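Local coordinates for protein pectate lyase (Cellvibrio cellulosa, PDB 1GXM) that cleaves polygalacturonic acid (pectate) by anti-beta-elimination, this chain being the catalytic module of a larger family 10 polysaccharide lyase, at residues V39-P51 with R96-N108. Numbering follows the deposited sequence.
Sequences VVLSYQQNNGGWP and RDAVRKAANFLVN
G48 lies against A102, their CA atoms 4.3 Å apart, where the type I turn Q45-G48 that follows helix 37-42 docks on helix 93-109, in a helical part of the pectic acid lyase module. G48 O receives a CA-H...O contact from A102 CA (3.2 Å). The Q44 chain is extended, with CG anti to the backbone N (chi1 -164°). This brings NE2 between two carbonyls, and it donates to both nearly in its own amide plane. Q44 NE2 bonds A98 O across the contact at 2.9 Å (167° at the hydrogen). A98 O also takes the helical bond from A102 N. Q44 NE2 also bonds G48 O, within its own loop, at 2.8 Å. Two bonds thus fix the rotation of the amide. Q44 CG lies over one face of the W50 ring, toward its rim, and W50 CZ3 meets A102 CB. G49 CA stands over the centre of the F105 ring, a CH-pi contact of 3.7 Å. N47 OD1 accepts from G49 N, an Asx turn. On the exposed side, K101 NZ bonds N46 O at 2.9 Å. Helix 77-90 packs on W50 and A102. Carbonyls on both sides thus tie loop to helix: A98 O takes the Q44 amide, N46 O the K101 ammonium, and two waters link N47 O to N104 ND2 and N108 ND2.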
loop_
_atom_site.group_PDB
_atom_site.type_symbol
_atom_site.label_atom_id
_atom_site.label_comp_id
_atom_site.label_asym_id
_atom_site.label_seq_id
_atom_site.Cartn_x
_atom_site.Cartn_y
_atom_site.Cartn_z
ATOM N N VAL A 39 -9.116 -8.018 -22.312
ATOM C CA VAL A 39 -10.183 -7.594 -21.414
ATOM C C VAL A 39 -9.642 -6.533 -20.462
ATOM O O VAL A 39 -10.190 -5.441 -20.372
ATOM C CB VAL A 39 -10.797 -8.764 -20.629
ATOM C CG1 VAL A 39 -11.804 -8.279 -19.580
ATOM C CG2 VAL A 39 -11.480 -9.703 -21.583
ATOM N N VAL A 40 -8.545 -6.836 -19.787
ATOM C CA VAL A 40 -7.946 -5.855 -18.880
ATOM C C VAL A 40 -7.659 -4.555 -19.590
ATOM O O VAL A 40 -7.998 -3.483 -19.120
ATOM C CB VAL A 40 -6.666 -6.416 -18.236
ATOM C CG1 VAL A 40 -5.962 -5.360 -17.414
ATOM C CG2 VAL A 40 -7.025 -7.594 -17.391
ATOM N N LEU A 41 -7.039 -4.658 -20.750
ATOM C CA LEU A 41 -6.670 -3.493 -21.524
ATOM C C LEU A 41 -7.900 -2.615 -21.800
ATOM O O LEU A 41 -7.850 -1.386 -21.752
ATOM C CB LEU A 41 -6.039 -3.939 -22.842
ATOM C CG LEU A 41 -5.684 -2.850 -23.836
ATOM C CD1 LEU A 41 -4.700 -1.818 -23.271
ATOM C CD2 LEU A 41 -5.103 -3.513 -25.067
ATOM N N SER A 42 -9.004 -3.279 -22.107
ATOM C CA SER A 42 -10.204 -2.614 -22.587
ATOM C C SER A 42 -10.924 -1.800 -21.518
ATOM O O SER A 42 -11.789 -1.012 -21.870
ATOM C CB SER A 42 -11.173 -3.623 -23.189
ATOM O OG SER A 42 -11.782 -4.400 -22.195
ATOM N N TYR A 43 -10.549 -1.958 -20.250
ATOM C CA TYR A 43 -11.133 -1.149 -19.176
ATOM C C TYR A 43 -10.259 0.011 -18.732
ATOM O O TYR A 43 -10.651 0.774 -17.874
ATOM C CB TYR A 43 -11.479 -2.024 -17.964
ATOM C CG TYR A 43 -12.676 -2.866 -18.253
ATOM C CD1 TYR A 43 -13.955 -2.360 -18.067
ATOM C CD2 TYR A 43 -12.539 -4.128 -18.785
ATOM C CE1 TYR A 43 -15.073 -3.113 -18.376
ATOM C CE2 TYR A 43 -13.654 -4.884 -19.111
ATOM C CZ TYR A 43 -14.919 -4.362 -18.914
ATOM O OH TYR A 43 -16.042 -5.101 -19.247
ATOM N N GLN A 44 -9.080 0.159 -19.313
ATOM C CA GLN A 44 -8.249 1.296 -18.992
ATOM C C GLN A 44 -8.971 2.571 -19.374
ATOM O O GLN A 44 -9.521 2.699 -20.467
ATOM C CB GLN A 44 -6.912 1.207 -19.704
ATOM C CG GLN A 44 -5.897 2.148 -19.112
ATOM C CD GLN A 44 -4.534 2.043 -19.763
ATOM O OE1 GLN A 44 -4.416 1.530 -20.873
ATOM N NE2 GLN A 44 -3.502 2.503 -19.060
ATOM N N GLN A 45 -9.002 3.517 -18.470
ATOM C CA GLN A 45 -9.622 4.801 -18.708
ATOM C C GLN A 45 -8.714 5.651 -19.566
ATOM O O GLN A 45 -7.529 5.366 -19.729
ATOM C CB GLN A 45 -9.922 5.518 -17.389
ATOM C CG GLN A 45 -10.796 4.680 -16.447
ATOM C CD GLN A 45 -12.132 4.319 -17.045
ATOM O OE1 GLN A 45 -13.052 5.128 -17.042
ATOM N NE2 GLN A 45 -12.258 3.087 -17.502
ATOM N N ASN A 46 -9.278 6.715 -20.115
ATOM C CA ASN A 46 -8.526 7.624 -20.975
ATOM C C ASN A 46 -7.320 8.195 -20.271
ATOM O O ASN A 46 -6.264 8.410 -20.870
ATOM C CB ASN A 46 -9.430 8.747 -21.487
ATOM C CG ASN A 46 -10.518 8.238 -22.425
ATOM O OD1 ASN A 46 -10.300 7.319 -23.183
ATOM N ND2 ASN A 46 -11.693 8.822 -22.330
ATOM N N ASN A 47 -7.461 8.424 -18.968
ATOM C CA ASN A 47 -6.369 8.999 -18.182
ATOM C C ASN A 47 -5.214 8.045 -17.887
ATOM O O ASN A 47 -4.202 8.462 -17.373
ATOM C CB ASN A 47 -6.887 9.621 -16.902
ATOM C CG ASN A 47 -7.608 8.643 -16.021
ATOM O OD1 ASN A 47 -7.316 7.463 -15.991
ATOM N ND2 ASN A 47 -8.542 9.156 -15.256
ATOM N N GLY A 48 -5.394 6.779 -18.226
ATOM C CA GLY A 48 -4.407 5.736 -18.019
ATOM C C GLY A 48 -4.607 4.876 -16.794
ATOM O O GLY A 48 -3.953 3.858 -16.643
ATOM N N GLY A 49 -5.478 5.310 -15.896
ATOM C CA GLY A 49 -5.810 4.519 -14.723
ATOM C C GLY A 49 -6.920 3.532 -15.022
ATOM O O GLY A 49 -7.574 3.591 -16.061
ATOM N N TRP A 50 -7.170 2.652 -14.073
ATOM C CA TRP A 50 -8.297 1.751 -14.123
ATOM C C TRP A 50 -9.273 2.037 -13.006
ATOM O O TRP A 50 -8.888 2.509 -11.940
ATOM C CB TRP A 50 -7.885 0.299 -13.954
ATOM C CG TRP A 50 -7.423 -0.367 -15.223
ATOM C CD1 TRP A 50 -8.139 -1.223 -15.975
ATOM C CD2 TRP A 50 -6.132 -0.267 -15.845
ATOM N NE1 TRP A 50 -7.393 -1.652 -17.043
ATOM C CE2 TRP A 50 -6.157 -1.081 -16.990
ATOM C CE3 TRP A 50 -4.966 0.454 -15.568
ATOM C CZ2 TRP A 50 -5.069 -1.218 -17.829
ATOM C CZ3 TRP A 50 -3.876 0.285 -16.392
ATOM C CH2 TRP A 50 -3.943 -0.530 -17.514
ATOM N N PRO A 51 -10.533 1.702 -13.236
ATOM C CA PRO A 51 -11.516 1.717 -12.155
ATOM C C PRO A 51 -11.275 0.471 -11.316
ATOM O O PRO A 51 -10.595 -0.463 -11.751
ATOM C CB PRO A 51 -12.858 1.637 -12.891
ATOM C CG PRO A 51 -12.559 1.658 -14.305
ATOM C CD PRO A 51 -11.128 1.229 -14.495
ATOM N N ARG A 96 2.296 -2.138 -24.337
ATOM C CA ARG A 96 3.298 -1.116 -24.036
ATOM C C ARG A 96 2.643 0.247 -23.899
ATOM O O ARG A 96 2.929 1.001 -22.969
ATOM C CB ARG A 96 4.362 -1.065 -25.150
ATOM C CG ARG A 96 5.403 0.054 -25.020
ATOM C CD ARG A 96 6.393 0.110 -26.181
ATOM N NE ARG A 96 7.424 1.097 -25.893
ATOM C CZ ARG A 96 7.328 2.404 -26.140
ATOM N NH1 ARG A 96 6.269 2.920 -26.750
ATOM N NH2 ARG A 96 8.313 3.192 -25.796
ATOM N N ASP A 97 1.766 0.571 -24.832
ATOM C CA ASP A 97 1.105 1.870 -24.833
ATOM C C ASP A 97 0.292 2.033 -23.556
ATOM O O ASP A 97 0.251 3.098 -22.970
ATOM C CB ASP A 97 0.198 2.004 -26.042
ATOM C CG ASP A 97 0.964 2.078 -27.337
ATOM O OD1 ASP A 97 2.178 2.365 -27.318
ATOM O OD2 ASP A 97 0.406 1.848 -28.422
ATOM N N ALA A 98 -0.377 0.976 -23.157
ATOM C CA ALA A 98 -1.227 1.033 -21.970
ATOM C C ALA A 98 -0.397 1.214 -20.718
ATOM O O ALA A 98 -0.741 1.990 -19.846
ATOM C CB ALA A 98 -2.025 -0.214 -21.857
ATOM N N VAL A 99 0.699 0.482 -20.627
ATOM C CA VAL A 99 1.592 0.615 -19.491
ATOM C C VAL A 99 2.136 2.029 -19.402
ATOM O O VAL A 99 2.228 2.587 -18.326
ATOM C CB VAL A 99 2.759 -0.385 -19.575
ATOM C CG1 VAL A 99 3.740 -0.163 -18.456
ATOM C CG2 VAL A 99 2.239 -1.791 -19.476
ATOM N N ARG A 100 2.517 2.622 -20.527
ATOM C CA ARG A 100 2.975 4.003 -20.523
ATOM C C ARG A 100 1.906 4.972 -20.028
ATOM O O ARG A 100 2.203 5.921 -19.313
ATOM C CB ARG A 100 3.487 4.383 -21.906
ATOM C CG ARG A 100 4.763 3.628 -22.269
ATOM C CD ARG A 100 5.225 3.834 -23.705
ATOM N NE ARG A 100 5.408 5.257 -23.951
ATOM C CZ ARG A 100 6.461 5.962 -23.554
ATOM N NH1 ARG A 100 7.464 5.370 -22.945
ATOM N NH2 ARG A 100 6.519 7.271 -23.774
ATOM N N LYS A 101 0.660 4.754 -20.441
ATOM C CA LYS A 101 -0.432 5.622 -19.993
ATOM C C LYS A 101 -0.680 5.460 -18.494
ATOM O O LYS A 101 -0.950 6.427 -17.817
ATOM C CB LYS A 101 -1.727 5.371 -20.764
ATOM C CG LYS A 101 -1.668 5.890 -22.211
ATOM C CD LYS A 101 -3.025 5.878 -22.882
ATOM C CE LYS A 101 -3.889 7.059 -22.460
ATOM N NZ LYS A 101 -5.180 7.117 -23.198
ATOM N N ALA A 102 -0.519 4.238 -18.018
ATOM C CA ALA A 102 -0.723 3.934 -16.590
ATOM C C ALA A 102 0.349 4.563 -15.722
ATOM O O ALA A 102 0.044 5.095 -14.674
ATOM C CB ALA A 102 -0.747 2.451 -16.353
ATOM N N ALA A 103 1.604 4.504 -16.167
ATOM C CA ALA A 103 2.686 5.132 -15.417
ATOM C C ALA A 103 2.500 6.638 -15.402
ATOM O O ALA A 103 2.697 7.287 -14.380
ATOM C CB ALA A 103 4.007 4.782 -16.015
ATOM N N ASN A 104 2.115 7.189 -16.548
ATOM C CA ASN A 104 1.841 8.604 -16.655
ATOM C C ASN A 104 0.732 8.995 -15.699
ATOM O O ASN A 104 0.795 10.026 -15.054
ATOM C CB ASN A 104 1.463 8.943 -18.096
ATOM C CG ASN A 104 1.287 10.418 -18.332
ATOM O OD1 ASN A 104 2.106 11.227 -17.935
ATOM N ND2 ASN A 104 0.201 10.775 -19.005
ATOM N N PHE A 105 -0.313 8.171 -15.644
ATOM C CA PHE A 105 -1.417 8.391 -14.728
ATOM C C PHE A 105 -0.920 8.481 -13.278
ATOM O O PHE A 105 -1.254 9.410 -12.549
ATOM C CB PHE A 105 -2.421 7.258 -14.834
ATOM C CG PHE A 105 -3.452 7.281 -13.758
ATOM C CD1 PHE A 105 -4.544 8.131 -13.844
ATOM C CD2 PHE A 105 -3.312 6.503 -12.624
ATOM C CE1 PHE A 105 -5.473 8.188 -12.821
ATOM C CE2 PHE A 105 -4.258 6.555 -11.606
ATOM C CZ PHE A 105 -5.330 7.400 -11.722
ATOM N N LEU A 106 -0.114 7.509 -12.876
ATOM C CA LEU A 106 0.375 7.502 -11.505
ATOM C C LEU A 106 1.162 8.759 -11.196
ATOM O O LEU A 106 0.953 9.404 -10.180
ATOM C CB LEU A 106 1.214 6.269 -11.212
ATOM C CG LEU A 106 0.502 4.919 -11.189
ATOM C CD1 LEU A 106 1.521 3.849 -10.928
ATOM C CD2 LEU A 106 -0.562 4.860 -10.115
ATOM N N VAL A 107 2.060 9.142 -12.106
ATOM C CA VAL A 107 2.838 10.344 -11.872
ATOM C C VAL A 107 1.971 11.601 -11.922
ATOM O O VAL A 107 2.104 12.491 -11.087
ATOM C CB VAL A 107 4.041 10.451 -12.807
ATOM C CG1 VAL A 107 4.818 11.745 -12.500
ATOM C CG2 VAL A 107 4.943 9.208 -12.630
ATOM N N ASN A 108 1.043 11.660 -12.873
ATOM C CA ASN A 108 0.129 12.797 -12.960
ATOM C C ASN A 108 -0.696 12.983 -11.707
ATOM O O ASN A 108 -1.026 14.107 -11.328
ATOM C CB ASN A 108 -0.820 12.674 -14.133
ATOM C CG ASN A 108 -0.164 12.988 -15.445
ATOM O OD1 ASN A 108 0.883 13.656 -15.499
ATOM N ND2 ASN A 108 -0.776 12.516 -16.526
HETATM O O HOH W 1 -6.642 4.878 -22.332
HETATM O O HOH W 2 -1.855 8.686 -19.455
HETATM O O HOH W 3 -3.346 10.981 -16.590
#